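Side-chain contacts in D-alanyl-D-alanine carboxypeptidase DacD (Escherichia coli, PDB 5FSR), which removes the C-terminal D-alanine from peptidoglycan precursor peptides as a penicillin-binding DD-carboxypeptidase of the cell envelope: residues Ser264-Gly267 and Arg268-Ala272; Leu275-Trp278 and Gly279-Asn282. All blocks are in the same frame, centred on the assembly; numbering follows the deposited sequence.

Both contacts lie on one helix, 265-282, which packs against the five-stranded antiparallel sheet of the DD-carboxypeptidase domain and follows directly on its central strand, 253-262. Interaction 1 comes first along the chain and forms the opening turns of the helix, at the end closer to the probable catalytic serine S64. Interaction 2 forms the closing turns, just before strand 283-289. Their centres are about 16 Å apart, and beyond sharing this helix they do not touch. The helix thus runs from the neighbourhood of the probable active site to the chain's passage into the C-terminal, mainly beta part of the protein.

Interaction 1: Ser264-Gly267 and Arg268-Ala272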
loop_
_atom_site.group_PDB
_atom_site.type_symbol
_atom_site.label_atom_id
_atom_site.label_comp_id
_atom_site.label_asym_id
_atom_site.label_seq_id
_atom_site.Cartn_x
_atom_site.Cartn_y
_atom_site.Cartn_z
ATOM N N SER A 264 7.180 19.233 -4.788
ATOM C CA SER A 264 6.123 19.638 -5.670
ATOM C C SER A 264 5.439 18.387 -6.144
ATOM O O SER A 264 6.039 17.293 -6.121
ATOM C CB SER A 264 6.717 20.338 -6.885
ATOM O OG SER A 264 7.176 19.373 -7.827
ATOM N N ALA A 265 4.211 18.555 -6.610
ATOM C CA ALA A 265 3.407 17.450 -7.112
ATOM C C ALA A 265 4.069 16.782 -8.313
ATOM O O ALA A 265 3.933 15.576 -8.496
ATOM C CB ALA A 265 2.004 17.930 -7.478
ATOM N N LYS A 266 4.755 17.575 -9.134
ATOM C CA LYS A 266 5.449 17.040 -10.307
ATOM C C LYS A 266 6.669 16.224 -9.906
ATOM O O LYS A 266 6.981 15.226 -10.555
ATOM C CB LYS A 266 5.894 18.141 -11.265
ATOM C CG LYS A 266 6.006 17.650 -12.687
ATOM C CD LYS A 266 6.836 18.620 -13.518
ATOM C CE LYS A 266 6.001 19.847 -13.858
ATOM N NZ LYS A 266 6.753 20.978 -14.473
ATOM N N GLY A 267 7.347 16.670 -8.848
ATOM C CA GLY A 267 8.474 15.949 -8.263
ATOM C C GLY A 267 8.123 14.524 -7.890
ATOM O O GLY A 267 8.725 13.599 -8.404
ATOM N N ARG A 268 7.110 14.358 -7.045
ATOM C CA ARG A 268 6.715 13.045 -6.532
ATOM C C ARG A 268 6.252 12.101 -7.624
ATOM O O ARG A 268 6.353 10.895 -7.455
ATOM C CB ARG A 268 5.575 13.159 -5.493
ATOM C CG ARG A 268 4.215 13.301 -6.150
ATOM C CD ARG A 268 3.110 13.586 -5.195
ATOM N NE ARG A 268 1.992 14.188 -5.917
ATOM C CZ ARG A 268 0.879 14.636 -5.347
ATOM N NH1 ARG A 268 0.706 14.537 -4.019
ATOM N NH2 ARG A 268 -0.081 15.181 -6.110
ATOM N N GLU A 269 5.683 12.629 -8.704
ATOM C CA GLU A 269 5.355 11.784 -9.858
ATOM C C GLU A 269 6.663 11.291 -10.515
ATOM O O GLU A 269 6.807 10.106 -10.817
ATOM C CB GLU A 269 4.487 12.533 -10.877
ATOM C CG GLU A 269 3.726 11.635 -11.857
ATOM C CD GLU A 269 2.706 12.406 -12.726
ATOM O OE1 GLU A 269 3.143 13.202 -13.614
ATOM O OE2 GLU A 269 1.472 12.198 -12.515
ATOM N N GLU A 270 7.613 12.203 -10.710
ATOM C CA GLU A 270 8.892 11.878 -11.375
ATOM C C GLU A 270 9.837 11.043 -10.491
ATOM O O GLU A 270 10.563 10.201 -11.016
ATOM C CB GLU A 270 9.612 13.148 -11.771
ATOM C CG GLU A 270 8.857 13.944 -12.811
ATOM C CD GLU A 270 9.462 15.301 -13.002
ATOM O OE1 GLU A 270 10.429 15.654 -12.262
ATOM O OE2 GLU A 270 8.955 16.015 -13.886
ATOM N N GLU A 271 9.820 11.291 -9.173
ATOM C CA GLU A 271 10.645 10.559 -8.233
ATOM C C GLU A 271 10.090 9.159 -8.045
ATOM O O GLU A 271 10.872 8.209 -8.020
ATOM C CB GLU A 271 10.745 11.253 -6.875
ATOM C CG GLU A 271 11.452 12.609 -6.842
ATOM C CD GLU A 271 12.722 12.700 -7.689
ATOM O OE1 GLU A 271 13.598 11.831 -7.543
ATOM O OE2 GLU A 271 12.848 13.663 -8.482
ATOM N N ALA A 272 8.755 9.030 -7.951
ATOM C CA ALA A 272 8.092 7.721 -7.819
ATOM C C ALA A 272 8.254 6.802 -9.023
ATOM O O ALA A 272 8.444 5.581 -8.847
ATOM C CB ALA A 272 6.606 7.884 -7.519
#
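The backbone turns from S264 straight into a helix, where R268 N bonds to S264 O, E270 N to K266 O and E271 N to G267 O, the last the shortest at 2.7 Å, whereas the bond from E269 N to A265 O is weak. S264 is the N-cap: its OG accepts from G267 N at 2.9 Å with an N-H...O angle of 160°, which satisfies an amide of the first turn, which has no helical carbonyl before it to bond. R268 folds back along the start of the helix. Its CG lies between the backbone N and the carbonyl carbon (chi1 81°), and from there the extended chain passes A265, with CG 3.3 Å from A265 O and NH2 3.7 Å from A265 CB. The methyl of A265 thus lies by the NH2 end of the guanidinium, while NH1 reaches away to the carbonyl of N243. In the serine DD-peptidase and beta-lactamase fold this helix packs on the central antiparallel sheet, and here R268 lies on F242 and L244 of strand 242-250 and on A262 of strand 253-262. That places its side chain about 8 Å from those of S64 and K233, the probable nucleophile and substrate-binding lysine. K266 and E270, one turn apart, cross with the carboxylate of E270 against the aliphatic part of K266: E270 OE2 is 3.4 Å from K266 CD, but K266 NZ stays 5.5 Å from E270 OE2, because the lysine chain bends at chi3 (-76°) and carries its ammonium off. Any attraction between the two is therefore probably diffuse. E271 lays CG 3.3 Å from G267 O and directs OE1 to a salt bridge with K274.

Interaction 2: Leu275-Trp278 and Gly279-Asn282; sequences LLRW and GQQN
W278 O takes two weak bonds from N282, one from the side-chain ND2 at 3.2 Å and one from the backbone N at 3.5 Å, so a single residue supplies both donors at the last turn of the helix. The same amide nitrogen lies 3.2 Å from W278 CD1, on the pyrrole side of the indole, with ring and amide planes 61° apart. The indole also meets F283 edge-to-face and rests on P33 and L42. On another side of the helix R277 bends at chi2 (78°), which brings its guanidinium over the following turn. Q281 stacks its amide on one face of that group, CD 4.0 Å above the plane and the planes 26° apart, while Q280 CB comes in at the edge, 3.5 Å from R277 NH1. At this end of the helix the carbonyls of G279 and Q280 accept from R253, whose positive charge probably complements the C-terminal end of the helix dipole. With Q281 on its face and Q280 CB at its edge, the R277 guanidinium meets this turn mainly through stacking and van der Waals packing.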
loop_
_atom_site.group_PDB
_atom_site.type_symbol
_atom_site.label_atom_id
_atom_site.label_comp_id
_atom_site.label_asym_id
_atom_site.label_seq_id
_atom_site.Cartn_x
_atom_site.Cartn_y
_atom_site.Cartn_z
ATOM N N LEU A 275 11.920 5.736 -9.257
ATOM C CA LEU A 275 12.182 4.614 -8.366
ATOM C C LEU A 275 11.736 3.294 -8.974
ATOM O O LEU A 275 12.551 2.360 -9.077
ATOM C CB LEU A 275 11.499 4.789 -7.015
ATOM C CG LEU A 275 12.230 5.638 -5.995
ATOM C CD1 LEU A 275 11.352 5.773 -4.751
ATOM C CD2 LEU A 275 13.584 5.005 -5.635
ATOM N N LEU A 276 10.472 3.249 -9.391
ATOM C CA LEU A 276 9.853 2.097 -10.060
ATOM C C LEU A 276 10.494 1.699 -11.391
ATOM O O LEU A 276 10.505 0.533 -11.760
ATOM C CB LEU A 276 8.370 2.387 -10.354
ATOM C CG LEU A 276 7.418 2.429 -9.180
ATOM C CD1 LEU A 276 6.068 3.075 -9.586
ATOM C CD2 LEU A 276 7.229 1.030 -8.627
ATOM N N ARG A 277 10.957 2.677 -12.139
ATOM C CA ARG A 277 11.683 2.366 -13.357
ATOM C C ARG A 277 13.037 1.701 -13.060
ATOM O O ARG A 277 13.427 0.775 -13.758
ATOM C CB ARG A 277 11.894 3.613 -14.210
ATOM C CG ARG A 277 11.993 3.281 -15.666
ATOM C CD ARG A 277 10.599 3.033 -16.208
ATOM N NE ARG A 277 10.687 2.316 -17.485
ATOM C CZ ARG A 277 10.866 0.993 -17.654
ATOM N NH1 ARG A 277 10.925 0.162 -16.619
ATOM N NH2 ARG A 277 10.968 0.484 -18.893
ATOM N N TRP A 278 13.739 2.193 -12.038
ATOM C CA TRP A 278 15.044 1.641 -11.626
ATOM C C TRP A 278 14.819 0.263 -11.018
ATOM O O TRP A 278 15.620 -0.629 -11.205
ATOM C CB TRP A 278 15.737 2.576 -10.641
ATOM C CG TRP A 278 17.032 2.078 -10.059
ATOM C CD1 TRP A 278 18.293 2.196 -10.611
ATOM C CD2 TRP A 278 17.214 1.433 -8.783
ATOM N NE1 TRP A 278 19.219 1.638 -9.770
ATOM C CE2 TRP A 278 18.595 1.166 -8.645
ATOM C CE3 TRP A 278 16.348 1.042 -7.762
ATOM C CZ2 TRP A 278 19.127 0.542 -7.511
ATOM C CZ3 TRP A 278 16.875 0.405 -6.639
ATOM C CH2 TRP A 278 18.241 0.177 -6.514
ATOM N N GLY A 279 13.702 0.093 -10.317
ATOM C CA GLY A 279 13.324 -1.211 -9.840
ATOM C C GLY A 279 13.118 -2.186 -10.973
ATOM O O GLY A 279 13.648 -3.302 -10.934
ATOM N N GLN A 280 12.380 -1.753 -11.993
ATOM C CA GLN A 280 11.878 -2.645 -13.060
ATOM C C GLN A 280 12.961 -3.139 -14.000
ATOM O O GLN A 280 12.908 -4.283 -14.433
ATOM C CB GLN A 280 10.720 -2.003 -13.883
ATOM C CG GLN A 280 9.355 -2.403 -13.351
ATOM C CD GLN A 280 8.178 -1.621 -13.943
ATOM O OE1 GLN A 280 8.170 -1.261 -15.125
ATOM N NE2 GLN A 280 7.145 -1.380 -13.104
ATOM N N GLN A 281 13.915 -2.263 -14.312
ATOM C CA GLN A 281 14.965 -2.536 -15.285
ATOM C C GLN A 281 16.165 -3.320 -14.737
ATOM O O GLN A 281 16.771 -4.094 -15.469
ATOM C CB GLN A 281 15.461 -1.224 -15.858
ATOM C CG GLN A 281 14.396 -0.447 -16.601
ATOM C CD GLN A 281 14.897 0.920 -16.992
ATOM O OE1 GLN A 281 14.982 1.809 -16.149
ATOM N NE2 GLN A 281 15.248 1.092 -18.255
ATOM N N ASN A 282 16.474 -3.109 -13.455
ATOM C CA ASN A 282 17.708 -3.587 -12.826
ATOM C C ASN A 282 17.618 -4.809 -11.885
ATOM O O ASN A 282 18.648 -5.383 -11.528
ATOM C CB ASN A 282 18.371 -2.403 -12.100
ATOM C CG ASN A 282 18.804 -1.312 -13.065
ATOM O OD1 ASN A 282 19.500 -1.600 -14.049
ATOM N ND2 ASN A 282 18.385 -0.066 -12.813
#